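Bacterioferritin (Rhodobacter capsulatus, PDB 1JGC) probably stores iron, oxidising Fe(2+) with dioxygen at its ferroxidase centre and laying down the ferric mineral inside a 24-subunit shell that also binds heme b. Local coordinates at residues 61-64 / 68-71; 11-16 / 98-103; 55-60 / 120-125. All blocks are in the same frame, centred on the assembly; numbering follows the deposited sequence.

Interaction 1: residues 61-64 / 68-71; sequences RILF and HPNL
Pro-69 folds back against Ile-62 and Leu-63, the last turn of helix 38-64, just after the chain has left that helix and entered the long loop toward helix 83-111. The contact thus joins the C-terminal end of one helix of the ferritin four-helix bundle to the loop that follows it. The tight part is wholly apolar and centres on the proline CD. Leu-63 CD2 lies 3.6 Å from Pro-69 CD, the leucine and the ring crossing at about a right angle; Ile-62 CG2, approaching from a direction roughly perpendicular to that of the leucine methyl, is 3.9 Å from the same Pro-69 CD. The branched isoleucine suits its place because its two arms serve different neighbours. With chi1 at -74° CG2 stands opposite the backbone N and reaches the loop, 3.6 Å from Pro-69 N and 3.8 Å from His-68 N, while CG1 turns to helix 5-34. The proline nitrogen has no hydrogen to satisfy, and the rigid ring gives the chain a compact apolar surface as it turns back.

The loose side belongs to His-68. Its CB points away from the helix, its side chain comes no closer to residues 61-64 than 5.7 Å, and the residue is exposed to solvent, as suits a polar imidazole. No hydrogen bond joins the two segments; the loop backbone is held instead by Asn-12, whose ND2 and OD1 bond to His-68 O and Asn-70 N.

Helix 5-34 therefore backs the contact through Leu-11 and Asn-12, which pack on Ile-62. Pro-69 also rests on Ile-59, one turn earlier in helix 38-64, and Leu-31 of a neighbouring subunit packs on Leu-63.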
loop_
_atom_site.group_PDB
_atom_site.type_symbol
_atom_site.label_atom_id
_atom_site.label_comp_id
_atom_site.label_asym_id
_atom_site.label_seq_id
_atom_site.Cartn_x
_atom_site.Cartn_y
_atom_site.Cartn_z
ATOM N N ARG A 61 0.036 48.226 6.869
ATOM C CA ARG A 61 0.049 49.295 5.887
ATOM C C ARG A 61 0.453 50.599 6.557
ATOM O O ARG A 61 1.162 51.414 5.967
ATOM C CB ARG A 61 -1.327 49.444 5.250
ATOM C CG ARG A 61 -1.412 50.531 4.205
ATOM C CD ARG A 61 -0.500 50.260 3.026
ATOM N NE ARG A 61 -0.621 51.312 2.021
ATOM C CZ ARG A 61 0.132 51.398 0.932
ATOM N NH1 ARG A 61 1.070 50.487 0.697
ATOM N NH2 ARG A 61 -0.040 52.406 0.087
ATOM N N ILE A 62 0.005 50.798 7.790
ATOM C CA ILE A 62 0.342 52.013 8.514
ATOM C C ILE A 62 1.847 52.091 8.764
ATOM O O ILE A 62 2.465 53.128 8.551
ATOM C CB ILE A 62 -0.401 52.083 9.860
ATOM C CG1 ILE A 62 -1.874 52.424 9.621
ATOM C CG2 ILE A 62 0.266 53.101 10.772
ATOM C CD1 ILE A 62 -2.727 52.420 10.881
ATOM N N LEU A 63 2.440 50.992 9.213
ATOM C CA LEU A 63 3.872 50.989 9.481
ATOM C C LEU A 63 4.662 51.237 8.205
ATOM O O LEU A 63 5.643 51.966 8.210
ATOM C CB LEU A 63 4.292 49.663 10.111
ATOM C CG LEU A 63 3.860 49.451 11.562
ATOM C CD1 LEU A 63 4.269 48.061 12.014
ATOM C CD2 LEU A 63 4.496 50.510 12.441
ATOM N N PHE A 64 4.231 50.632 7.107
ATOM C CA PHE A 64 4.916 50.821 5.842
ATOM C C PHE A 64 4.911 52.295 5.434
ATOM O O PHE A 64 5.904 52.795 4.916
ATOM C CB PHE A 64 4.250 49.989 4.751
ATOM C CG PHE A 64 4.788 50.256 3.383
ATOM C CD1 PHE A 64 6.112 49.985 3.079
ATOM C CD2 PHE A 64 3.972 50.800 2.397
ATOM C CE1 PHE A 64 6.617 50.253 1.805
ATOM C CE2 PHE A 64 4.466 51.069 1.132
ATOM C CZ PHE A 64 5.794 50.795 0.833
ATOM N N HIS A 68 2.177 55.616 12.836
ATOM C CA HIS A 68 2.190 54.846 14.076
ATOM C C HIS A 68 0.807 54.288 14.359
ATOM O O HIS A 68 -0.145 55.039 14.559
ATOM C CB HIS A 68 2.655 55.728 15.230
ATOM C CG HIS A 68 4.063 56.203 15.073
ATOM N ND1 HIS A 68 5.154 55.401 15.348
ATOM C CD2 HIS A 68 4.562 57.373 14.604
ATOM C CE1 HIS A 68 6.265 56.059 15.055
ATOM N NE2 HIS A 68 5.934 57.257 14.602
ATOM N N PRO A 69 0.676 52.954 14.356
ATOM C CA PRO A 69 -0.608 52.313 14.615
ATOM C C PRO A 69 -1.009 52.563 16.053
ATOM O O PRO A 69 -0.195 52.423 16.964
ATOM C CB PRO A 69 -0.320 50.850 14.318
ATOM C CG PRO A 69 1.103 50.709 14.739
ATOM C CD PRO A 69 1.734 51.951 14.165
ATOM N N ASN A 70 -2.268 52.937 16.242
ATOM C CA ASN A 70 -2.800 53.256 17.559
ATOM C C ASN A 70 -3.950 52.332 17.939
ATOM O O ASN A 70 -5.069 52.497 17.464
ATOM C CB ASN A 70 -3.270 54.717 17.558
ATOM C CG ASN A 70 -3.898 55.137 18.869
ATOM O OD1 ASN A 70 -3.834 54.418 19.870
ATOM N ND2 ASN A 70 -4.508 56.318 18.874
ATOM N N LEU A 71 -3.675 51.358 18.795
ATOM C CA LEU A 71 -4.720 50.433 19.217
ATOM C C LEU A 71 -5.115 50.712 20.665
ATOM O O LEU A 71 -5.581 49.820 21.366
ATOM C CB LEU A 71 -4.257 48.971 19.105
ATOM C CG LEU A 71 -3.114 48.472 18.216
ATOM C CD1 LEU A 71 -3.326 46.979 17.991
ATOM C CD2 LEU A 71 -3.077 49.181 16.893
#

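Interaction 2: residues 11-16 / 98-103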
loop_
_atom_site.group_PDB
_atom_site.type_symbol
_atom_site.label_atom_id
_atom_site.label_comp_id
_atom_site.label_asym_id
_atom_site.label_seq_id
_atom_site.Cartn_x
_atom_site.Cartn_y
_atom_site.Cartn_z
ATOM N N LEU A 11 -6.497 55.383 8.062
ATOM C CA LEU A 11 -6.136 54.004 8.375
ATOM C C LEU A 11 -6.276 53.731 9.883
ATOM O O LEU A 11 -6.797 52.691 10.288
ATOM C CB LEU A 11 -4.703 53.715 7.905
ATOM C CG LEU A 11 -4.545 53.608 6.386
ATOM C CD1 LEU A 11 -3.068 53.592 6.003
ATOM C CD2 LEU A 11 -5.259 52.347 5.895
ATOM N N ASN A 12 -5.818 54.671 10.709
ATOM C CA ASN A 12 -5.922 54.511 12.151
ATOM C C ASN A 12 -7.379 54.546 12.608
ATOM O O ASN A 12 -7.739 53.935 13.610
ATOM C CB ASN A 12 -5.127 55.592 12.872
ATOM C CG ASN A 12 -3.788 55.097 13.350
ATOM O OD1 ASN A 12 -3.698 54.066 14.022
ATOM N ND2 ASN A 12 -2.733 55.826 13.012
ATOM N N ALA A 13 -8.223 55.264 11.879
ATOM C CA ALA A 13 -9.626 55.321 12.252
ATOM C C ALA A 13 -10.259 53.983 11.875
ATOM O O ALA A 13 -11.051 53.422 12.628
ATOM C CB ALA A 13 -10.330 56.476 11.538
ATOM N N ALA A 14 -9.897 53.473 10.704
ATOM C CA ALA A 14 -10.416 52.195 10.256
ATOM C C ALA A 14 -9.969 51.105 11.237
ATOM O O ALA A 14 -10.727 50.190 11.556
ATOM C CB ALA A 14 -9.912 51.895 8.862
ATOM N N LEU A 15 -8.735 51.217 11.721
ATOM C CA LEU A 15 -8.191 50.258 12.674
ATOM C C LEU A 15 -9.028 50.255 13.946
ATOM O O LEU A 15 -9.397 49.198 14.465
ATOM C CB LEU A 15 -6.743 50.610 13.010
ATOM C CG LEU A 15 -6.122 49.837 14.173
ATOM C CD1 LEU A 15 -6.190 48.334 13.924
ATOM C CD2 LEU A 15 -4.686 50.286 14.349
ATOM N N ARG A 16 -9.326 51.447 14.445
ATOM C CA ARG A 16 -10.124 51.571 15.651
ATOM C C ARG A 16 -11.496 50.965 15.416
ATOM O O ARG A 16 -12.066 50.329 16.291
ATOM C CB ARG A 16 -10.277 53.038 16.064
ATOM C CG ARG A 16 -11.352 53.226 17.114
ATOM C CD ARG A 16 -11.457 54.651 17.581
ATOM N NE ARG A 16 -10.280 55.035 18.348
ATOM C CZ ARG A 16 -9.455 56.020 17.988
ATOM N NH1 ARG A 16 -9.699 56.709 16.867
ATOM N NH2 ARG A 16 -8.387 56.316 18.736
ATOM N N LEU A 98 -18.805 50.991 6.967
ATOM C CA LEU A 98 -18.885 51.251 5.530
ATOM C C LEU A 98 -18.823 52.754 5.237
ATOM O O LEU A 98 -18.167 53.203 4.289
ATOM C CB LEU A 98 -20.175 50.663 4.948
ATOM C CG LEU A 98 -20.146 49.174 4.609
ATOM C CD1 LEU A 98 -21.559 48.702 4.302
ATOM C CD2 LEU A 98 -19.238 48.932 3.416
ATOM N N LYS A 99 -19.514 53.523 6.065
ATOM C CA LYS A 99 -19.550 54.969 5.915
ATOM C C LYS A 99 -18.119 55.479 5.965
ATOM O O LYS A 99 -17.671 56.203 5.077
ATOM C CB LYS A 99 -20.374 55.573 7.057
ATOM C CG LYS A 99 -20.553 57.068 6.998
ATOM C CD LYS A 99 -21.453 57.545 8.140
ATOM C CE LYS A 99 -21.684 59.066 8.089
ATOM N NZ LYS A 99 -20.438 59.873 8.321
ATOM N N LEU A 100 -17.397 55.071 7.002
ATOM C CA LEU A 100 -16.016 55.487 7.178
ATOM C C LEU A 100 -15.099 55.038 6.051
ATOM O O LEU A 100 -14.239 55.805 5.608
ATOM C CB LEU A 100 -15.475 54.959 8.505
ATOM C CG LEU A 100 -13.960 55.089 8.708
ATOM C CD1 LEU A 100 -13.563 56.549 8.664
ATOM C CD2 LEU A 100 -13.564 54.466 10.039
ATOM N N TYR A 101 -15.276 53.801 5.589
ATOM C CA TYR A 101 -14.421 53.272 4.528
ATOM C C TYR A 101 -14.634 53.947 3.184
ATOM O O TYR A 101 -13.677 54.156 2.443
ATOM C CB TYR A 101 -14.615 51.761 4.358
ATOM C CG TYR A 101 -14.294 50.928 5.577
ATOM C CD1 TYR A 101 -13.410 51.380 6.556
ATOM C CD2 TYR A 101 -14.858 49.663 5.737
ATOM C CE1 TYR A 101 -13.099 50.589 7.667
ATOM C CE2 TYR A 101 -14.553 48.862 6.839
ATOM C CZ TYR A 101 -13.676 49.330 7.794
ATOM O OH TYR A 101 -13.371 48.525 8.863
ATOM N N ARG A 102 -15.879 54.279 2.861
ATOM C CA ARG A 102 -16.170 54.938 1.592
ATOM C C ARG A 102 -15.534 56.331 1.552
ATOM O O ARG A 102 -15.091 56.819 0.502
ATOM C CB ARG A 102 -17.679 55.034 1.398
ATOM C CG ARG A 102 -18.314 53.676 1.223
ATOM C CD ARG A 102 -19.807 53.733 1.039
ATOM N NE ARG A 102 -20.307 52.429 0.621
ATOM C CZ ARG A 102 -21.365 51.825 1.152
ATOM N NH1 ARG A 102 -22.044 52.410 2.127
ATOM N NH2 ARG A 102 -21.744 50.627 0.718
ATOM N N GLU A 103 -15.474 56.947 2.726
ATOM C CA GLU A 103 -14.907 58.272 2.904
ATOM C C GLU A 103 -13.387 58.190 2.733
ATOM O O GLU A 103 -12.791 58.915 1.930
ATOM C CB GLU A 103 -15.261 58.743 4.304
ATOM C CG GLU A 103 -15.291 60.226 4.514
ATOM C CD GLU A 103 -15.695 60.569 5.945
ATOM O OE1 GLU A 103 -16.774 60.083 6.393
ATOM O OE2 GLU A 103 -14.927 61.315 6.606
#
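Ala-13 and Ala-14 face Leu-100 and Tyr-101 where two antiparallel helices of the ferritin four-helix bundle, 5-34 and 83-111, run side by side. The short segments approach to 10.3 Å between axes, at 163° between their directions. In the first shell Leu-100 reaches across with one branch: CD2 lies 3.8 Å from Ala-13 O and 4.1 Å from Ala-13 CB, over backbone as much as side chain. Its CG stands opposite the backbone N (chi1 169°), which extends the branch to the facing helix. Alanines suit that helix because a short side chain lets the larger leucine and tyrosine come up to its backbone. Tyr-101 comes edge-on, its CE1 being 3.6 Å from Ala-14 CB, which sits near the ring plane.

The second shell is helix 114-144. Phe-120 packs on Ala-14, while Tyr-101 OH makes a weak hydrogen bond to Glu-127 OE2. Glu-127 is an iron ligand of the ferroxidase centre, which is metal-free in this structure, so the buried phenol has its polar end at the site and its carbon edge in the bundle. Behind the ring, Tyr-101 CB rests 3.6 Å from Ile-124 CG1.

Interaction 3: residues 55-60 / 120-125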
loop_
_atom_site.group_PDB
_atom_site.type_symbol
_atom_site.label_atom_id
_atom_site.label_comp_id
_atom_site.label_asym_id
_atom_site.label_seq_id
_atom_site.Cartn_x
_atom_site.Cartn_y
_atom_site.Cartn_z
ATOM N N ALA A 55 -7.579 44.050 10.747
ATOM C CA ALA A 55 -6.799 44.885 11.642
ATOM C C ALA A 55 -5.309 44.703 11.403
ATOM O O ALA A 55 -4.566 45.676 11.276
ATOM C CB ALA A 55 -7.144 44.567 13.086
ATOM N N ASP A 56 -4.870 43.452 11.339
ATOM C CA ASP A 56 -3.460 43.172 11.116
ATOM C C ASP A 56 -2.991 43.776 9.791
ATOM O O ASP A 56 -1.954 44.438 9.721
ATOM C CB ASP A 56 -3.217 41.663 11.126
ATOM C CG ASP A 56 -1.783 41.314 10.835
ATOM O OD1 ASP A 56 -0.892 41.912 11.470
ATOM O OD2 ASP A 56 -1.544 40.443 9.974
ATOM N N LYS A 57 -3.768 43.544 8.746
ATOM C CA LYS A 57 -3.466 44.057 7.420
ATOM C C LYS A 57 -3.301 45.593 7.455
ATOM O O LYS A 57 -2.368 46.151 6.863
ATOM C CB LYS A 57 -4.598 43.644 6.479
ATOM C CG LYS A 57 -4.461 44.092 5.053
ATOM C CD LYS A 57 -5.741 43.776 4.253
ATOM C CE LYS A 57 -6.031 42.274 4.230
ATOM N NZ LYS A 57 -7.266 41.916 3.442
ATOM N N ILE A 58 -4.196 46.269 8.170
ATOM C CA ILE A 58 -4.168 47.729 8.284
ATOM C C ILE A 58 -2.990 48.262 9.096
ATOM O O ILE A 58 -2.417 49.305 8.775
ATOM C CB ILE A 58 -5.497 48.243 8.884
ATOM C CG1 ILE A 58 -6.595 48.104 7.837
ATOM C CG2 ILE A 58 -5.365 49.689 9.350
ATOM C CD1 ILE A 58 -7.927 48.521 8.320
ATOM N N ILE A 59 -2.632 47.549 10.154
ATOM C CA ILE A 59 -1.508 47.959 10.975
ATOM C C ILE A 59 -0.238 47.885 10.134
ATOM O O ILE A 59 0.631 48.748 10.231
ATOM C CB ILE A 59 -1.364 47.047 12.209
ATOM C CG1 ILE A 59 -2.550 47.265 13.148
ATOM C CG2 ILE A 59 -0.041 47.322 12.918
ATOM C CD1 ILE A 59 -2.603 46.304 14.309
ATOM N N ALA A 60 -0.134 46.856 9.301
ATOM C CA ALA A 60 1.045 46.692 8.453
ATOM C C ALA A 60 1.163 47.825 7.437
ATOM O O ALA A 60 2.251 48.334 7.176
ATOM C CB ALA A 60 1.001 45.345 7.734
ATOM N N PHE A 120 -9.146 49.834 1.040
ATOM C CA PHE A 120 -10.478 50.257 1.453
ATOM C C PHE A 120 -11.559 49.687 0.535
ATOM O O PHE A 120 -12.689 49.455 0.976
ATOM C CB PHE A 120 -10.575 51.784 1.525
ATOM C CG PHE A 120 -9.894 52.367 2.727
ATOM C CD1 PHE A 120 -10.367 52.102 4.006
ATOM C CD2 PHE A 120 -8.763 53.162 2.586
ATOM C CE1 PHE A 120 -9.726 52.619 5.130
ATOM C CE2 PHE A 120 -8.118 53.680 3.709
ATOM C CZ PHE A 120 -8.604 53.406 4.982
ATOM N N GLU A 121 -11.227 49.449 -0.732
ATOM C CA GLU A 121 -12.223 48.871 -1.627
ATOM C C GLU A 121 -12.398 47.407 -1.229
ATOM O O GLU A 121 -13.492 46.840 -1.321
ATOM C CB GLU A 121 -11.796 48.985 -3.091
ATOM C CG GLU A 121 -11.639 50.411 -3.561
ATOM C CD GLU A 121 -12.031 50.600 -5.016
ATOM O OE1 GLU A 121 -12.132 49.590 -5.740
ATOM O OE2 GLU A 121 -12.232 51.761 -5.438
ATOM N N SER A 122 -11.315 46.801 -0.763
ATOM C CA SER A 122 -11.372 45.416 -0.328
ATOM C C SER A 122 -12.197 45.347 0.971
ATOM O O SER A 122 -13.056 44.478 1.122
ATOM C CB SER A 122 -9.958 44.875 -0.113
ATOM O OG SER A 122 -9.993 43.606 0.509
ATOM N N LEU A 123 -11.947 46.269 1.897
ATOM C CA LEU A 123 -12.702 46.290 3.141
ATOM C C LEU A 123 -14.184 46.562 2.870
ATOM O O LEU A 123 -15.062 45.914 3.446
ATOM C CB LEU A 123 -12.146 47.347 4.087
ATOM C CG LEU A 123 -10.762 47.072 4.686
ATOM C CD1 LEU A 123 -10.297 48.296 5.479
ATOM C CD2 LEU A 123 -10.817 45.840 5.587
ATOM N N ILE A 124 -14.464 47.521 1.993
ATOM C CA ILE A 124 -15.841 47.854 1.646
ATOM C C ILE A 124 -16.526 46.613 1.095
ATOM O O ILE A 124 -17.659 46.316 1.464
ATOM C CB ILE A 124 -15.902 48.993 0.584
ATOM C CG1 ILE A 124 -15.511 50.324 1.234
ATOM C CG2 ILE A 124 -17.301 49.083 -0.036
ATOM C CD1 ILE A 124 -15.362 51.463 0.256
ATOM N N THR A 125 -15.829 45.887 0.222
ATOM C CA THR A 125 -16.385 44.671 -0.362
ATOM C C THR A 125 -16.688 43.614 0.705
ATOM O O THR A 125 -17.754 43.012 0.683
ATOM C CB THR A 125 -15.443 44.069 -1.423
ATOM O OG1 THR A 125 -15.173 45.052 -2.428
ATOM C CG2 THR A 125 -16.092 42.868 -2.089
#
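Ile-58 and Leu-123 meet methyl to methyl, without any flat group between them; the flat groups lie to the side. The ring of Phe-120 keeps 5.5 Å from residues 55-60 and packs on Ala-104, Arg-105 and Cys-108 of helix 83-111; the peptide carbonyl of Glu-121 is the other. The contact belongs to the ferritin four-helix bundle, where helices 38-64 and 114-144 run in opposite directions; its Ile-58/Leu-123 part is buried. The apolar touch is from Ile-58 CD1 to Leu-123 CD1, at 3.7 Å. With chi1 -72°, Ile-58 holds CG1 opposite its carbonyl carbon, and the extended arm carries CD1 inward, while CG2 packs against Leu-11 O of helix 5-34. Long aliphatic residues suit this spot because the nearest CA atoms, those of Ile-58 and Phe-120, are still 9.6 Å apart. Leu-123 also lies about 4 Å, between nearest side-chain atoms, from the iron ligands His-54 and Glu-18, so it probably forms part of the apolar surround of the dinuclear site, which is metal-free here.

Toward solvent the contact thins to Lys-57, whose NZ is 4.3 Å from Ser-122 OG, too far for a hydrogen bond. Two donors of Thr-125 meet Glu-121 O: N from one face of the carbonyl plane, at 3.0 Å, and from the opposite face OG1, at 2.7 Å and 25° from that plane.

Together the three contacts join all four long helices toward one end of the bundle. Interactions 2 and 3 have centres 9 Å apart, and their segments alternate along the chain, as expected where 5-34 pairs with 83-111 and 38-64 with 114-144. Leu-11 CD2 meets Phe-120 CZ at 3.6 Å, merging the two into one core beside the ferroxidase ligands. Interaction 1 is nested inside both chain loops, 14 Å from interaction 2 and 12 Å from interaction 3. It shares helix 38-64 with interaction 3, and Leu-71 touches Ile-59 there. Interactions 1 and 3 also both reach the same neighbouring subunit, linking this bundle end to the assembly.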